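Local coordinates for Lmo2051 protein (Listeria monocytogenes, PDB 3I18), which is probably an ATP-dependent serine protease of the peptidase S16 family, anchored in the membrane, of which this chain is the PDZ domain, at residues Ile45-Ile48 against His49-Val53; Val23-Ala26 against Gly27-Ile30. All coordinates share one frame; numbering follows the deposited sequence.

Contact 1 (Ile45-Ile48 against His49-Val53); sequences IDYI and HSKKV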
loop_
_atom_site.group_PDB
_atom_site.type_symbol
_atom_site.label_atom_id
_atom_site.label_comp_id
_atom_site.label_asym_id
_atom_site.label_seq_id
_atom_site.Cartn_x
_atom_site.Cartn_y
_atom_site.Cartn_z
ATOM N N ILE A 45 -1.947 -7.429 0.520
ATOM C CA ILE A 45 -3.307 -7.223 0.035
ATOM C C ILE A 45 -4.324 -7.863 0.969
ATOM O O ILE A 45 -5.335 -7.245 1.299
ATOM C CB ILE A 45 -3.480 -7.805 -1.383
ATOM C CG1 ILE A 45 -2.527 -7.092 -2.344
ATOM C CG2 ILE A 45 -4.927 -7.637 -1.847
ATOM C CD1 ILE A 45 -2.363 -7.794 -3.675
ATOM N N ASP A 46 -4.069 -9.100 1.394
ATOM C CA ASP A 46 -4.994 -9.778 2.304
ATOM C C ASP A 46 -5.241 -8.923 3.537
ATOM O O ASP A 46 -6.371 -8.803 4.005
ATOM C CB ASP A 46 -4.438 -11.126 2.780
ATOM C CG ASP A 46 -4.453 -12.187 1.705
ATOM O OD1 ASP A 46 -5.331 -12.140 0.818
ATOM O OD2 ASP A 46 -3.588 -13.086 1.764
ATOM N N TYR A 47 -4.171 -8.339 4.068
ATOM C CA TYR A 47 -4.288 -7.522 5.261
ATOM C C TYR A 47 -5.209 -6.333 5.043
ATOM O O TYR A 47 -6.097 -6.072 5.861
ATOM C CB TYR A 47 -2.909 -7.044 5.718
ATOM C CG TYR A 47 -2.982 -6.238 6.985
ATOM C CD1 TYR A 47 -3.052 -4.844 6.947
ATOM C CD2 TYR A 47 -3.056 -6.873 8.226
ATOM C CE1 TYR A 47 -3.203 -4.106 8.114
ATOM C CE2 TYR A 47 -3.205 -6.144 9.399
ATOM C CZ TYR A 47 -3.281 -4.763 9.336
ATOM O OH TYR A 47 -3.465 -4.038 10.489
ATOM N N ILE A 48 -5.010 -5.622 3.936
ATOM C CA ILE A 48 -5.835 -4.461 3.620
ATOM C C ILE A 48 -7.297 -4.895 3.534
ATOM O O ILE A 48 -8.177 -4.244 4.097
ATOM C CB ILE A 48 -5.394 -3.815 2.280
ATOM C CG1 ILE A 48 -3.975 -3.235 2.423
ATOM C CG2 ILE A 48 -6.374 -2.729 1.885
ATOM C CD1 ILE A 48 -3.326 -2.847 1.110
ATOM N N HIS A 49 -7.545 -6.013 2.852
ATOM C CA HIS A 49 -8.908 -6.524 2.699
ATOM C C HIS A 49 -9.553 -6.932 4.021
ATOM O O HIS A 49 -10.773 -7.078 4.093
ATOM C CB HIS A 49 -8.941 -7.722 1.747
ATOM C CG HIS A 49 -8.674 -7.373 0.315
ATOM N ND1 HIS A 49 -8.878 -8.265 -0.715
ATOM C CD2 HIS A 49 -8.222 -6.232 -0.260
ATOM C CE1 HIS A 49 -8.566 -7.690 -1.863
ATOM N NE2 HIS A 49 -8.166 -6.456 -1.615
ATOM N N SER A 50 -8.746 -7.128 5.060
ATOM C CA SER A 50 -9.286 -7.509 6.358
ATOM C C SER A 50 -9.759 -6.268 7.099
ATOM O O SER A 50 -10.328 -6.351 8.190
ATOM C CB SER A 50 -8.229 -8.253 7.194
ATOM O OG SER A 50 -7.219 -7.387 7.696
ATOM N N LYS A 51 -9.521 -5.106 6.503
ATOM C CA LYS A 51 -9.932 -3.852 7.119
ATOM C C LYS A 51 -11.233 -3.355 6.499
ATOM O O LYS A 51 -11.864 -4.062 5.707
ATOM C CB LYS A 51 -8.822 -2.812 6.957
ATOM C CG LYS A 51 -7.510 -3.270 7.561
ATOM C CD LYS A 51 -7.698 -3.666 9.025
ATOM C CE LYS A 51 -6.465 -4.367 9.578
ATOM N NZ LYS A 51 -6.489 -4.489 11.072
ATOM N N LYS A 52 -11.635 -2.143 6.863
ATOM C CA LYS A 52 -12.873 -1.560 6.354
ATOM C C LYS A 52 -12.602 -0.226 5.694
ATOM O O LYS A 52 -11.649 0.468 6.055
ATOM C CB LYS A 52 -13.864 -1.331 7.499
ATOM C CG LYS A 52 -14.237 -2.566 8.292
ATOM C CD LYS A 52 -14.497 -2.194 9.746
ATOM C CE LYS A 52 -15.559 -1.114 9.882
ATOM N NZ LYS A 52 -15.754 -0.714 11.308
ATOM N N VAL A 53 -13.436 0.121 4.716
ATOM C CA VAL A 53 -13.319 1.402 4.038
ATOM C C VAL A 53 -13.423 2.429 5.160
ATOM O O VAL A 53 -14.240 2.270 6.063
ATOM C CB VAL A 53 -14.485 1.612 3.036
ATOM C CG1 VAL A 53 -14.453 3.032 2.474
ATOM C CG2 VAL A 53 -14.385 0.596 1.908
#
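The imidazole of His49 carries the CG2 methyl of Ile45 over one face, 3.7 Å from CG2 to the ring centroid and 24° off the normal, a CH-pi contact displaced toward the NE2–CE1 rim; the carbonyl carbon of Ile48 lies at its edge, near the ring plane. The Tyr47 ring is approached obliquely by Lys51 CE, 3.2 Å from Tyr47 CZ. The side chains of Ile45 and His49, one helical turn apart, point the same way side by side. The backbone joins the same pair: His49 N donates to Ile45 O at 3.0 Å, almost straight at 168°. This is the C-terminal end of helix 41-49 of the PDZ domain, where the chain leaves the helix for the loop to strand 56-63. The pattern shifts here toward i to i+3 bonds: Ser50 N bonds Tyr47 O and keeps only a weak bond to Asp46 O, and Lys51 N reaches Ile48 O at 2.9 Å. Ser50 OG, held between its backbone N and carbonyl carbon (chi1 73°), turns back to meet a lone pair of Tyr47 O in the carbonyl plane at a short 2.5 Å, giving that oxygen two donors. Lys51, bent at chi2, folds across the phenol and brings NZ to Tyr47 OH in a weak bond of 3.1 Å; the hydroxyl's stronger partner is Asp34.

Contact 2 (Val23-Ala26 against Gly27-Ile30); sequences VLHA and GDLI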
loop_
_atom_site.group_PDB
_atom_site.type_symbol
_atom_site.label_atom_id
_atom_site.label_comp_id
_atom_site.label_asym_id
_atom_site.label_seq_id
_atom_site.Cartn_x
_atom_site.Cartn_y
_atom_site.Cartn_z
ATOM N N VAL A 23 0.233 11.326 -0.184
ATOM C CA VAL A 23 1.348 10.719 0.549
ATOM C C VAL A 23 2.332 9.947 -0.337
ATOM O O VAL A 23 3.528 10.244 -0.362
ATOM C CB VAL A 23 0.841 9.723 1.626
ATOM C CG1 VAL A 23 2.019 9.031 2.296
ATOM C CG2 VAL A 23 -0.011 10.438 2.653
ATOM N N LEU A 24 1.823 8.948 -1.056
ATOM C CA LEU A 24 2.658 8.099 -1.904
ATOM C C LEU A 24 2.856 8.606 -3.327
ATOM O O LEU A 24 2.095 9.438 -3.823
ATOM C CB LEU A 24 2.060 6.684 -1.957
ATOM C CG LEU A 24 1.876 5.946 -0.625
ATOM C CD1 LEU A 24 1.093 4.671 -0.846
ATOM C CD2 LEU A 24 3.242 5.653 -0.011
ATOM N N HIS A 25 3.899 8.093 -3.972
ATOM C CA HIS A 25 4.211 8.439 -5.352
ATOM C C HIS A 25 4.677 7.177 -6.060
ATOM O O HIS A 25 5.129 6.224 -5.419
ATOM C CB HIS A 25 5.311 9.506 -5.423
ATOM C CG HIS A 25 4.853 10.883 -5.056
ATOM N ND1 HIS A 25 4.917 11.375 -3.770
ATOM C CD2 HIS A 25 4.319 11.874 -5.812
ATOM C CE1 HIS A 25 4.443 12.609 -3.750
ATOM N NE2 HIS A 25 4.073 12.935 -4.975
ATOM N N ALA A 26 4.557 7.163 -7.381
ATOM C CA ALA A 26 4.980 6.010 -8.160
ATOM C C ALA A 26 6.468 5.791 -7.929
ATOM O O ALA A 26 7.257 6.736 -7.982
ATOM C CB ALA A 26 4.700 6.253 -9.634
ATOM N N GLY A 27 6.842 4.545 -7.656
ATOM C CA GLY A 27 8.237 4.227 -7.420
ATOM C C GLY A 27 8.563 3.991 -5.957
ATOM O O GLY A 27 9.577 3.371 -5.640
ATOM N N ASP A 28 7.712 4.479 -5.062
ATOM C CA ASP A 28 7.945 4.302 -3.634
ATOM C C ASP A 28 7.875 2.835 -3.237
ATOM O O ASP A 28 7.149 2.038 -3.841
ATOM C CB ASP A 28 6.918 5.093 -2.813
ATOM C CG ASP A 28 7.072 6.593 -2.964
ATOM O OD1 ASP A 28 8.079 7.043 -3.547
ATOM O OD2 ASP A 28 6.185 7.332 -2.494
ATOM N N LEU A 29 8.651 2.478 -2.223
ATOM C CA LEU A 29 8.668 1.113 -1.719
ATOM C C LEU A 29 8.003 1.104 -0.353
ATOM O O LEU A 29 8.429 1.817 0.555
ATOM C CB LEU A 29 10.108 0.607 -1.582
ATOM C CG LEU A 29 10.297 -0.718 -0.839
ATOM C CD1 LEU A 29 9.671 -1.867 -1.610
ATOM C CD2 LEU A 29 11.789 -0.973 -0.636
ATOM N N ILE A 30 6.952 0.305 -0.215
ATOM C CA ILE A 30 6.252 0.196 1.064
ATOM C C ILE A 30 6.859 -0.992 1.800
ATOM O O ILE A 30 6.845 -2.115 1.293
ATOM C CB ILE A 30 4.748 -0.040 0.864
ATOM C CG1 ILE A 30 4.118 1.183 0.184
ATOM C CG2 ILE A 30 4.094 -0.313 2.204
ATOM C CD1 ILE A 30 2.625 1.007 -0.143
HETATM O O HOH W 1 5.861 9.924 -1.630
HETATM O O HOH W 2 9.517 7.162 -5.811
#
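A type II beta turn from His25 to Asp28, reinforced by the aspartate side chain, leads the loop after strand 9-14 into strand 29-33 of the PDZ sheet. Asp28 N closes the turn on His25 O at 3.1 Å. Gly27 occupies the third position with a positive phi of 105°, a backbone conformation that suits a residue without a side chain. From the far end of the turn the Asp28 carboxylate reaches back, with CG anti to the carbonyl carbon (chi1 -67°), and OD2 takes the N-H of His25 at 2.8 Å from above the carboxylate plane. One water binds Asp28 OD2 and also Val23 O, and lies in the plane of the His25 ring at its edge, 2.8 Å from ND1. A second water joins Asp28 OD1 to Ala26 O. Beyond the turn, Leu24 CD1 meets Ile30 CD1 at 4.0 Å, the two side chains crossing at about a right angle. ND1 of His63, whose ring meets that of His25, is hydrogen-bonded to Asp28 OD1. Both oxygens of this buried carboxylate are therefore engaged, and its probable negative charge would be offset by N-H and water donors.

Overall arrangement
Contact 2 (23-30) comes first along the chain and ends in strand 29-33; contact 1 (45-53) follows at the end of helix 41-49, the next regular element. Their centres lie about 19 Å apart on opposite sides of the chain's centre, and their nearest atoms, about 7 Å apart, do not touch. Strand 29-33 connects the two regions: Ile30 of contact 2 lies near its start, whereas Ile33 farther along it packs against Tyr47 and Ile48 of contact 1. One contact thus shapes the entry into strand 29-33, which lies between strands 9-14 and 56-63 of the antiparallel sheet, and the other the exit from the helix that touches strand 29-33 through Ile33, both within the same PDZ domain.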